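Local coordinates for taurocyamine kinase (Schistosoma mansoni, PDB 4WOD), which catalyses the reversible, magnesium-dependent transfer of a phosphate group from ATP to taurocyamine, using a chain built of two fused phosphagen kinase repeats, at residues Gln48-Asn53 against Arg74-Ala79; Ser229-Lys232 against Thr237-Tyr240; Ser289-Lys294 against Met412-Ala417; Gly471-Thr476 against Glu701-Val706. The protein carries 4 engineered substitutions. All blocks are in the same frame, centred on the assembly; numbering follows the deposited sequence.

Interaction 1: Gln48-Asn53 against Arg74-Ala79; sequences QCVNTN and RDFFDA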
loop_
_atom_site.group_PDB
_atom_site.type_symbol
_atom_site.label_atom_id
_atom_site.label_comp_id
_atom_site.label_asym_id
_atom_site.label_seq_id
_atom_site.Cartn_x
_atom_site.Cartn_y
_atom_site.Cartn_z
ATOM N N GLN A 48 22.028 -2.512 -25.528
ATOM C CA GLN A 48 21.584 -1.128 -25.639
ATOM C C GLN A 48 20.257 -0.916 -24.932
ATOM O O GLN A 48 20.042 0.157 -24.340
ATOM C CB GLN A 48 21.469 -0.706 -27.106
ATOM C CG GLN A 48 22.795 -0.524 -27.782
ATOM C CD GLN A 48 22.624 -0.264 -29.254
ATOM O OE1 GLN A 48 21.713 -0.804 -29.885
ATOM N NE2 GLN A 48 23.482 0.576 -29.810
ATOM N N CYS A 49 19.377 -1.927 -24.988
ATOM C CA CYS A 49 18.082 -1.859 -24.292
ATOM C C CYS A 49 18.191 -1.798 -22.762
ATOM O O CYS A 49 17.423 -1.091 -22.122
ATOM C CB CYS A 49 17.199 -3.062 -24.646
ATOM S SG CYS A 49 16.757 -3.276 -26.381
ATOM N N VAL A 50 19.118 -2.564 -22.189
ATOM C CA VAL A 50 19.205 -2.721 -20.731
ATOM C C VAL A 50 20.282 -1.866 -20.073
ATOM O O VAL A 50 20.407 -1.837 -18.840
ATOM C CB VAL A 50 19.472 -4.207 -20.335
ATOM C CG1 VAL A 50 18.312 -5.098 -20.774
ATOM C CG2 VAL A 50 20.799 -4.700 -20.924
ATOM N N ASN A 51 21.055 -1.179 -20.897
ATOM C CA ASN A 51 22.162 -0.360 -20.435
ATOM C C ASN A 51 21.775 0.587 -19.300
ATOM O O ASN A 51 22.462 0.658 -18.287
ATOM C CB ASN A 51 22.728 0.441 -21.602
ATOM C CG ASN A 51 24.030 1.122 -21.249
ATOM O OD1 ASN A 51 25.054 0.464 -21.074
ATOM N ND2 ASN A 51 23.997 2.432 -21.136
ATOM N N THR A 52 20.657 1.290 -19.454
ATOM C CA THR A 52 20.266 2.273 -18.440
ATOM C C THR A 52 19.983 1.600 -17.082
ATOM O O THR A 52 20.155 2.218 -16.025
ATOM C CB THR A 52 19.029 3.100 -18.899
ATOM O OG1 THR A 52 18.965 4.339 -18.174
ATOM C CG2 THR A 52 17.731 2.303 -18.693
ATOM N N ASN A 53 19.589 0.330 -17.095
ATOM C CA ASN A 53 19.323 -0.361 -15.831
ATOM C C ASN A 53 20.594 -0.594 -15.031
ATOM O O ASN A 53 20.565 -0.623 -13.802
ATOM C CB ASN A 53 18.623 -1.687 -16.065
ATOM C CG ASN A 53 17.259 -1.518 -16.680
ATOM O OD1 ASN A 53 17.015 -1.963 -17.806
ATOM N ND2 ASN A 53 16.349 -0.881 -15.942
ATOM N N ARG A 74 12.186 -11.040 -28.082
ATOM C CA ARG A 74 10.846 -11.303 -27.553
ATOM C C ARG A 74 10.746 -12.096 -26.242
ATOM O O ARG A 74 9.883 -11.810 -25.422
ATOM C CB ARG A 74 10.018 -12.027 -28.599
ATOM C CG ARG A 74 8.588 -12.182 -28.155
ATOM C CD ARG A 74 7.625 -11.976 -29.271
ATOM N NE ARG A 74 6.343 -12.568 -28.932
ATOM C CZ ARG A 74 5.468 -12.971 -29.841
ATOM N NH1 ARG A 74 5.757 -12.831 -31.133
ATOM N NH2 ARG A 74 4.327 -13.519 -29.461
ATOM N N ASP A 75 11.600 -13.100 -26.049
ATOM C CA ASP A 75 11.515 -13.922 -24.836
ATOM C C ASP A 75 11.717 -13.058 -23.595
ATOM O O ASP A 75 11.145 -13.325 -22.534
ATOM C CB ASP A 75 12.560 -15.050 -24.831
ATOM C CG ASP A 75 12.379 -16.045 -25.956
ATOM O OD1 ASP A 75 11.319 -16.056 -26.625
ATOM O OD2 ASP A 75 13.318 -16.839 -26.159
ATOM N N PHE A 76 12.558 -12.035 -23.738
ATOM C CA PHE A 76 12.851 -11.097 -22.659
ATOM C C PHE A 76 11.730 -10.069 -22.506
ATOM O O PHE A 76 11.164 -9.908 -21.423
ATOM C CB PHE A 76 14.199 -10.402 -22.918
ATOM C CG PHE A 76 14.484 -9.228 -22.012
ATOM C CD1 PHE A 76 14.850 -9.423 -20.682
ATOM C CD2 PHE A 76 14.416 -7.919 -22.500
ATOM C CE1 PHE A 76 15.121 -8.333 -19.845
ATOM C CE2 PHE A 76 14.687 -6.811 -21.663
ATOM C CZ PHE A 76 15.040 -7.021 -20.338
ATOM N N PHE A 77 11.407 -9.365 -23.590
ATOM C CA PHE A 77 10.428 -8.271 -23.482
ATOM C C PHE A 77 9.006 -8.747 -23.167
ATOM O O PHE A 77 8.278 -8.047 -22.461
ATOM C CB PHE A 77 10.408 -7.426 -24.765
ATOM C CG PHE A 77 11.497 -6.386 -24.821
ATOM C CD1 PHE A 77 11.373 -5.191 -24.120
ATOM C CD2 PHE A 77 12.649 -6.606 -25.562
ATOM C CE1 PHE A 77 12.383 -4.226 -24.159
ATOM C CE2 PHE A 77 13.660 -5.640 -25.613
ATOM C CZ PHE A 77 13.521 -4.444 -24.898
ATOM N N ASP A 78 8.597 -9.903 -23.700
ATOM C CA ASP A 78 7.241 -10.398 -23.426
ATOM C C ASP A 78 7.105 -10.711 -21.938
ATOM O O ASP A 78 6.067 -10.456 -21.323
ATOM C CB ASP A 78 6.912 -11.630 -24.268
ATOM C CG ASP A 78 6.270 -11.265 -25.592
ATOM O OD1 ASP A 78 6.202 -10.052 -25.892
ATOM O OD2 ASP A 78 5.842 -12.178 -26.334
ATOM N N ALA A 79 8.181 -11.228 -21.361
ATOM C CA ALA A 79 8.195 -11.510 -19.936
ATOM C C ALA A 79 8.071 -10.215 -19.138
ATOM O O ALA A 79 7.254 -10.129 -18.210
ATOM C CB ALA A 79 9.458 -12.269 -19.558
#
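F76 and F77, neighbours on helix 74-84, send their rings to two consecutive residues of helix 46-55, V50 and C49. The F76 ring is carried out by a side chain with CG anti to the backbone N (chi1 169°), and its far end does the touching: CZ lies 3.8 Å from V50 CG1, with CE2 of F76 behind it at 4.1 Å from the same methyl. The methyl reaches the ring obliquely. F77 sets off alongside the other segment, with CG turned beside the backbone N (chi1 -82°), yet the end of its ring comes nearer, to C49. There the sulfur stands at the rim: C49 SG is 3.7 Å from F77 CZ and 5.0 Å from the ring centroid, and lies 87° off the ring normal. This is an edge-on sulfur-aromatic contact, and C49 CB adds a touch of 3.9 Å to F77 CZ. F76 also leans on its neighbour, its CD2 sitting 3.8 Å above the plane of the F77 ring toward the rim, and the two aromatics thus form one apolar block. Farther along, on the side of the helix turned from C49 and V50, D78 OD2 accepts from R74 NE at 2.7 Å in a salt bridge one turn apart; D78 OD1 is paired with R261. Both helices belong to the N-terminal domain of the first repeat. V50 is backed by L6 and L9 of helix 6-14, F76 by Y26 of helix 22-26, while A69 of helix 69-72 touches both C49 and F77, and Y70 packs edge-to-face with F77.

Interaction 2: Ser229-Lys232 against Thr237-Tyr240; sequences SMQK and TAVY. Engineered in segment 237-240: T237 (natural residue Ile).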
loop_
_atom_site.group_PDB
_atom_site.type_symbol
_atom_site.label_atom_id
_atom_site.label_comp_id
_atom_site.label_asym_id
_atom_site.label_seq_id
_atom_site.Cartn_x
_atom_site.Cartn_y
_atom_site.Cartn_z
ATOM N N SER A 229 -2.684 17.240 -25.166
ATOM C CA SER A 229 -3.771 18.224 -25.100
ATOM C C SER A 229 -3.991 18.609 -23.628
ATOM O O SER A 229 -3.958 17.750 -22.764
ATOM C CB SER A 229 -5.042 17.650 -25.729
ATOM O OG SER A 229 -6.114 18.581 -25.689
ATOM N N MET A 230 -4.236 19.873 -23.338
ATOM C CA MET A 230 -4.357 20.310 -21.982
ATOM C C MET A 230 -5.094 21.636 -21.825
ATOM O O MET A 230 -5.121 22.401 -22.700
ATOM C CB MET A 230 -3.000 20.433 -21.364
ATOM C CG MET A 230 -2.173 21.564 -21.882
ATOM S SD MET A 230 -1.460 21.281 -23.474
ATOM C CE MET A 230 -0.098 22.423 -23.517
ATOM N N GLN A 231 -5.685 21.836 -20.681
ATOM C CA GLN A 231 -6.332 23.114 -20.347
ATOM C C GLN A 231 -6.657 23.186 -18.863
ATOM O O GLN A 231 -6.746 22.167 -18.169
ATOM C CB GLN A 231 -7.610 23.327 -21.171
ATOM C CG GLN A 231 -8.696 22.316 -20.876
ATOM C CD GLN A 231 -9.777 22.284 -21.945
ATOM O OE1 GLN A 231 -9.489 22.356 -23.141
ATOM N NE2 GLN A 231 -11.034 22.181 -21.514
ATOM N N LYS A 232 -6.835 24.407 -18.378
ATOM C CA LYS A 232 -7.278 24.601 -17.009
ATOM C C LYS A 232 -8.691 24.050 -16.881
ATOM O O LYS A 232 -9.439 24.018 -17.863
ATOM C CB LYS A 232 -7.214 26.082 -16.637
ATOM C CG LYS A 232 -5.835 26.518 -16.147
ATOM C CD LYS A 232 -5.708 28.038 -16.121
ATOM C CE LYS A 232 -4.250 28.487 -16.105
ATOM N NZ LYS A 232 -3.565 28.123 -14.834
ATOM N N THR A 237 -13.800 16.151 -21.929
ATOM C CA THR A 237 -14.384 15.927 -23.251
ATOM C C THR A 237 -13.658 16.667 -24.384
ATOM O O THR A 237 -13.270 16.052 -25.385
ATOM C CB THR A 237 -15.871 16.344 -23.259
ATOM O OG1 THR A 237 -16.608 15.452 -22.408
ATOM C CG2 THR A 237 -16.421 16.283 -24.682
ATOM N N ALA A 238 -13.478 17.975 -24.213
ATOM C CA ALA A 238 -12.790 18.824 -25.194
ATOM C C ALA A 238 -11.306 18.441 -25.333
ATOM O O ALA A 238 -10.789 18.320 -26.441
ATOM C CB ALA A 238 -12.923 20.288 -24.795
ATOM N N VAL A 239 -10.635 18.238 -24.203
ATOM C CA VAL A 239 -9.213 17.874 -24.205
ATOM C C VAL A 239 -8.996 16.600 -25.018
ATOM O O VAL A 239 -8.096 16.527 -25.864
ATOM C CB VAL A 239 -8.677 17.664 -22.771
ATOM C CG1 VAL A 239 -7.224 17.170 -22.786
ATOM C CG2 VAL A 239 -8.801 18.938 -21.979
ATOM N N TYR A 240 -9.840 15.609 -24.758
ATOM C CA TYR A 240 -9.720 14.293 -25.383
ATOM C C TYR A 240 -10.069 14.338 -26.860
ATOM O O TYR A 240 -9.364 13.758 -27.673
ATOM C CB TYR A 240 -10.608 13.286 -24.665
ATOM C CG TYR A 240 -10.674 11.901 -25.280
ATOM C CD1 TYR A 240 -9.663 10.972 -25.071
ATOM C CD2 TYR A 240 -11.772 11.514 -26.031
ATOM C CE1 TYR A 240 -9.736 9.694 -25.603
ATOM C CE2 TYR A 240 -11.855 10.249 -26.585
ATOM C CZ TYR A 240 -10.833 9.340 -26.372
ATOM O OH TYR A 240 -10.929 8.080 -26.914
#
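The carboxamide of Q231 lies with one face over V239: the methyl CG2 sits beneath the amide carbon, 3.5 Å from Q231 CD and 3.6 Å from CG. A238 comes in on the same side, off the outer end of the amide between its nitrogen and oxygen, its CB 4.2 Å from Q231 NE2. The amide oxygen, OE1, accepts a hydrogen bond from R242, a residue farther along the same helix, which should fix the rotation of the flat group above the valine. The other methyl of V239, CG1, points down to the strand and comes within 3.3 Å of S229 O. Here the chain leaves strand 225-232, makes a short turn and enters helix 236-251, which folds back onto the antiparallel sheet of the catalytic domain; V239 is the buried residue of the first helical turn and also rests on V122 of the adjacent strand 117-126. S229 provides the polar link across the contact. S229 OG, anti to the backbone N (chi1 -180°), donates to V239 O at 2.9 Å, approaching in the carbonyl plane on a lone pair with a C=O...O angle of 115°. On the opposite side of the strand M230 turns its side chain away from the helix and touches F183 and R121.

Interaction 3: Ser289-Lys294 against Met412-Ala417; sequences SLPNFK and MIRNGA
R414 reaches from helix 409-418 of the second repeat to N292 and L290 of the first, and buries far more surface here than either partner. Its side chain is extended from CG to NE, with CG anti to the backbone N (chi1 -164°), and carries the guanidinium across the gap. N292 meets it from the opposite direction, placing OD1 at the guanidinium edge. The bond from R414 NH2 to N292 OD1 is short, 2.7 Å, nearly straight at 160°, and lies on an oxygen lone pair in the carbonyl plane; the second one, from R414 NH1 to N292 OD1 at 3.1 Å, is weak. The amide and guanidinium planes stand almost perpendicular, 85° apart. L290 flanks the same nitrogen obliquely, its CD2 3.7 Å from R414 NH2, while P291 lies over one face of the guanidinium. Two further N-H groups have partners, R414 NE in a salt bridge with E367 and NH1 with D557 O, so the buried cation is gripped from several directions. N292 occupies the N-cap position of helix 293-299, yet its side chain serves the arginine instead of capping. A type I turn, L290 to F293, thus supplies the docking point at the interface between the two repeats of this duplicated phosphagen kinase.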
loop_
_atom_site.group_PDB
_atom_site.type_symbol
_atom_site.label_atom_id
_atom_site.label_comp_id
_atom_site.label_asym_id
_atom_site.label_seq_id
_atom_site.Cartn_x
_atom_site.Cartn_y
_atom_site.Cartn_z
ATOM N N SER A 289 -4.787 11.285 2.417
ATOM C CA SER A 289 -4.309 11.016 3.770
ATOM C C SER A 289 -4.826 9.679 4.309
ATOM O O SER A 289 -4.438 9.250 5.400
ATOM C CB SER A 289 -4.727 12.147 4.711
ATOM O OG SER A 289 -6.096 12.028 5.061
ATOM N N LEU A 290 -5.718 9.033 3.566
ATOM C CA LEU A 290 -6.217 7.732 3.988
ATOM C C LEU A 290 -5.049 6.749 3.947
ATOM O O LEU A 290 -4.152 6.896 3.120
ATOM C CB LEU A 290 -7.377 7.264 3.108
ATOM C CG LEU A 290 -8.648 8.117 3.287
ATOM C CD1 LEU A 290 -9.664 7.801 2.232
ATOM C CD2 LEU A 290 -9.246 7.909 4.684
ATOM N N PRO A 291 -5.038 5.776 4.870
ATOM C CA PRO A 291 -3.903 4.844 4.928
ATOM C C PRO A 291 -3.745 4.020 3.657
ATOM O O PRO A 291 -2.611 3.760 3.233
ATOM C CB PRO A 291 -4.245 3.959 6.122
ATOM C CG PRO A 291 -5.046 4.856 7.013
ATOM C CD PRO A 291 -5.898 5.670 6.061
ATOM N N ASN A 292 -4.863 3.639 3.048
ATOM C CA ASN A 292 -4.843 2.876 1.817
ATOM C C ASN A 292 -5.211 3.702 0.567
ATOM O O ASN A 292 -5.791 3.163 -0.380
ATOM C CB ASN A 292 -5.785 1.672 1.943
ATOM C CG ASN A 292 -7.201 2.080 2.291
ATOM O OD1 ASN A 292 -7.421 3.147 2.867
ATOM N ND2 ASN A 292 -8.172 1.237 1.937
ATOM N N PHE A 293 -4.871 4.991 0.579
ATOM C CA PHE A 293 -5.044 5.900 -0.571
ATOM C C PHE A 293 -4.657 5.249 -1.898
ATOM O O PHE A 293 -5.471 5.154 -2.810
ATOM C CB PHE A 293 -4.217 7.180 -0.346
ATOM C CG PHE A 293 -4.123 8.099 -1.556
ATOM C CD1 PHE A 293 -5.262 8.626 -2.147
ATOM C CD2 PHE A 293 -2.877 8.482 -2.060
ATOM C CE1 PHE A 293 -5.161 9.489 -3.244
ATOM C CE2 PHE A 293 -2.769 9.343 -3.146
ATOM C CZ PHE A 293 -3.914 9.846 -3.740
ATOM N N LYS A 294 -3.419 4.773 -1.996
ATOM C CA LYS A 294 -2.964 4.088 -3.214
ATOM C C LYS A 294 -3.878 2.927 -3.630
ATOM O O LYS A 294 -4.235 2.801 -4.811
ATOM C CB LYS A 294 -1.531 3.574 -3.034
ATOM C CG LYS A 294 -0.501 4.674 -2.789
ATOM C CD LYS A 294 -0.318 5.547 -4.021
ATOM C CE LYS A 294 0.697 6.677 -3.803
ATOM N NZ LYS A 294 2.090 6.194 -3.581
ATOM N N MET A 412 -14.694 2.342 13.132
ATOM C CA MET A 412 -14.421 1.030 13.699
ATOM C C MET A 412 -14.774 -0.120 12.742
ATOM O O MET A 412 -14.220 -1.205 12.863
ATOM C CB MET A 412 -15.127 0.873 15.062
ATOM C CG MET A 412 -16.608 0.525 15.050
ATOM S SD MET A 412 -17.230 0.216 16.756
ATOM C CE MET A 412 -16.458 1.583 17.589
ATOM N N ILE A 413 -15.629 0.117 11.754
ATOM C CA ILE A 413 -15.883 -0.938 10.767
ATOM C C ILE A 413 -14.965 -0.842 9.532
ATOM O O ILE A 413 -14.956 -1.752 8.696
ATOM C CB ILE A 413 -17.361 -0.938 10.277
ATOM C CG1 ILE A 413 -17.641 0.299 9.421
ATOM C CG2 ILE A 413 -18.343 -1.073 11.465
ATOM C CD1 ILE A 413 -18.842 0.134 8.500
ATOM N N ARG A 414 -14.172 0.223 9.440
ATOM C CA ARG A 414 -13.348 0.473 8.255
ATOM C C ARG A 414 -12.421 -0.701 7.914
ATOM O O ARG A 414 -12.293 -1.078 6.732
ATOM C CB ARG A 414 -12.516 1.747 8.423
ATOM C CG ARG A 414 -11.949 2.249 7.111
ATOM C CD ARG A 414 -11.106 3.528 7.251
ATOM N NE ARG A 414 -10.810 4.101 5.934
ATOM C CZ ARG A 414 -9.788 3.722 5.164
ATOM N NH1 ARG A 414 -8.942 2.779 5.578
ATOM N NH2 ARG A 414 -9.611 4.281 3.975
ATOM N N ASN A 415 -11.777 -1.287 8.924
ATOM C CA ASN A 415 -10.867 -2.400 8.624
ATOM C C ASN A 415 -11.626 -3.548 7.942
ATOM O O ASN A 415 -11.112 -4.185 7.016
ATOM C CB ASN A 415 -10.148 -2.924 9.880
ATOM C CG ASN A 415 -11.093 -3.530 10.894
ATOM O OD1 ASN A 415 -11.983 -2.867 11.393
ATOM N ND2 ASN A 415 -10.937 -4.812 11.156
ATOM N N GLY A 416 -12.862 -3.786 8.369
ATOM C CA GLY A 416 -13.684 -4.824 7.766
ATOM C C GLY A 416 -14.207 -4.440 6.394
ATOM O O GLY A 416 -14.246 -5.257 5.464
ATOM N N ALA A 417 -14.623 -3.189 6.264
ATOM C CA ALA A 417 -15.084 -2.683 4.973
ATOM C C ALA A 417 -14.049 -2.928 3.864
ATOM O O ALA A 417 -14.396 -3.361 2.758
ATOM C CB ALA A 417 -15.403 -1.218 5.085
#

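Interaction 4: Gly471-Thr476 against Glu701-Val706; sequences GDLDPT and EMAEGV
D474, the residue after L473, accepts through OD2 the backbone N-H groups of both F479 and I480, tying the loop to the start of strand 480-489; L473 itself is the side chain that meets helix 695-715 at A703, M702 and V706. A second polar brace precedes it: D472 OD1 accepts from D474 N at 2.8 Å with an angle of 157°, an Asx turn in which the donor arrives on the anti side of the carboxylate. L473 lies at the bend between these two aspartates, and its backbone is hydrogen-bonded to G597. With the chain held on both sides, the leucine is directed at the helix, CG standing beside its backbone N (chi1 -46°). The contact itself is wholly apolar. Both methyls come up to A703 from the same side: CD2 of L473 is 3.8 Å from A703 CB, and CD1 of L473 is 4.0 Å from A703 CA. CD1 of L473 also touches the next turn, 4.2 Å from V706 CG1, and lies 4.3 Å from M702 SD. The thioether belongs to a side chain that sets off alongside the other segment, and its end comes nearer. Behind the leucine, I480 touches both L473 and V706, while M702 and V706 rest on V643 of strand 639-646, and L599 of helix 599-614 covers M702 and A703. The loop before strand 480-489 thus packs on the long C-terminal helix, which lies against the middle strands of the antiparallel sheet in the second phosphagen kinase C-terminal (catalytic) domain, next to predicted ATP-binding residues such as V643.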
loop_
_atom_site.group_PDB
_atom_site.type_symbol
_atom_site.label_atom_id
_atom_site.label_comp_id
_atom_site.label_asym_id
_atom_site.label_seq_id
_atom_site.Cartn_x
_atom_site.Cartn_y
_atom_site.Cartn_z
ATOM N N GLY A 471 2.651 -25.235 37.313
ATOM C CA GLY A 471 4.076 -25.107 37.511
ATOM C C GLY A 471 4.809 -25.266 36.197
ATOM O O GLY A 471 4.686 -24.432 35.295
ATOM N N ASP A 472 5.586 -26.338 36.093
ATOM C CA ASP A 472 6.291 -26.666 34.868
ATOM C C ASP A 472 5.558 -27.786 34.137
ATOM O O ASP A 472 5.565 -28.946 34.561
ATOM C CB ASP A 472 7.731 -27.074 35.171
ATOM C CG ASP A 472 8.586 -27.184 33.922
ATOM O OD1 ASP A 472 8.041 -27.507 32.841
ATOM O OD2 ASP A 472 9.812 -26.940 34.026
ATOM N N LEU A 473 4.943 -27.434 33.018
ATOM C CA LEU A 473 4.121 -28.371 32.272
ATOM C C LEU A 473 4.938 -29.437 31.530
ATOM O O LEU A 473 4.369 -30.339 30.907
ATOM C CB LEU A 473 3.253 -27.612 31.271
ATOM C CG LEU A 473 2.509 -26.364 31.749
ATOM C CD1 LEU A 473 1.669 -25.769 30.616
ATOM C CD2 LEU A 473 1.653 -26.640 32.958
ATOM N N ASP A 474 6.262 -29.322 31.582
ATOM C CA ASP A 474 7.153 -30.250 30.893
ATOM C C ASP A 474 8.586 -30.124 31.417
ATOM O O ASP A 474 9.451 -29.590 30.726
ATOM C CB ASP A 474 7.118 -30.006 29.379
ATOM C CG ASP A 474 7.989 -30.989 28.601
ATOM O OD1 ASP A 474 7.875 -32.214 28.828
ATOM O OD2 ASP A 474 8.795 -30.530 27.765
ATOM N N PRO A 475 8.838 -30.619 32.643
ATOM C CA PRO A 475 10.167 -30.524 33.262
ATOM C C PRO A 475 11.212 -31.273 32.449
ATOM O O PRO A 475 12.363 -30.833 32.363
ATOM C CB PRO A 475 9.976 -31.189 34.638
ATOM C CG PRO A 475 8.504 -31.326 34.823
ATOM C CD PRO A 475 7.911 -31.419 33.458
ATOM N N THR A 476 10.788 -32.394 31.864
ATOM C CA THR A 476 11.663 -33.318 31.144
ATOM C C THR A 476 12.273 -32.713 29.884
ATOM O O THR A 476 12.601 -31.529 29.834
ATOM C CB THR A 476 10.906 -34.608 30.735
ATOM O OG1 THR A 476 10.087 -34.346 29.586
ATOM C CG2 THR A 476 10.045 -35.126 31.883
ATOM N N GLU A 701 -6.639 -22.826 32.358
ATOM C CA GLU A 701 -7.290 -23.514 31.256
ATOM C C GLU A 701 -6.253 -23.963 30.230
ATOM O O GLU A 701 -6.284 -25.118 29.789
ATOM C CB GLU A 701 -8.362 -22.639 30.595
ATOM C CG GLU A 701 -9.649 -22.592 31.401
ATOM C CD GLU A 701 -10.824 -22.030 30.630
ATOM O OE1 GLU A 701 -10.775 -21.993 29.378
ATOM O OE2 GLU A 701 -11.807 -21.631 31.286
ATOM N N MET A 702 -5.326 -23.075 29.866
ATOM C CA MET A 702 -4.287 -23.452 28.913
ATOM C C MET A 702 -3.492 -24.625 29.469
ATOM O O MET A 702 -3.344 -25.643 28.799
ATOM C CB MET A 702 -3.360 -22.280 28.581
ATOM C CG MET A 702 -2.343 -22.613 27.498
ATOM S SD MET A 702 -0.824 -23.329 28.185
ATOM C CE MET A 702 0.065 -21.872 28.704
ATOM N N ALA A 703 -3.004 -24.482 30.699
ATOM C CA ALA A 703 -2.211 -25.526 31.348
ATOM C C ALA A 703 -2.941 -26.885 31.390
ATOM O O ALA A 703 -2.388 -27.905 30.978
ATOM C CB ALA A 703 -1.820 -25.089 32.756
ATOM N N GLU A 704 -4.179 -26.891 31.873
ATOM C CA GLU A 704 -4.967 -28.117 31.928
ATOM C C GLU A 704 -5.142 -28.724 30.537
ATOM O O GLU A 704 -5.030 -29.939 30.369
ATOM C CB GLU A 704 -6.337 -27.859 32.560
ATOM C CG GLU A 704 -6.302 -27.685 34.060
ATOM C CD GLU A 704 -7.685 -27.654 34.671
ATOM O OE1 GLU A 704 -8.150 -26.556 35.040
ATOM O OE2 GLU A 704 -8.311 -28.732 34.779
ATOM N N GLY A 705 -5.405 -27.875 29.547
ATOM C CA GLY A 705 -5.551 -28.320 28.174
ATOM C C GLY A 705 -4.270 -28.883 27.581
ATOM O O GLY A 705 -4.299 -29.852 26.822
ATOM N N VAL A 706 -3.141 -28.271 27.921
ATOM C CA VAL A 706 -1.857 -28.696 27.385
ATOM C C VAL A 706 -1.406 -29.965 28.100
ATOM O O VAL A 706 -0.847 -30.866 27.476
ATOM C CB VAL A 706 -0.794 -27.574 27.511
ATOM C CG1 VAL A 706 0.619 -28.105 27.257
ATOM C CG2 VAL A 706 -1.127 -26.423 26.552
#

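How the interactions relate
Interactions 1 and 2 belong to the first repeat and interaction 3 spans the two repeats near the middle of the chain; in interaction 4, loop 471-476 lies in the second repeat and its helix in the second C-terminal domain. In interaction 1 the F77 side chain is about 10 Å from the bound arginine and about 9 Å from that of C268, the predicted active-site residue. Interaction 2 sets a strand, interaction 4 a loop, against a helix that packs on a catalytic-domain sheet beside predicted ATP-binding residues. Yet their centres are about 72 Å apart, on opposite sides of the chain's centre. Interaction 3 is remote from the annotated sites.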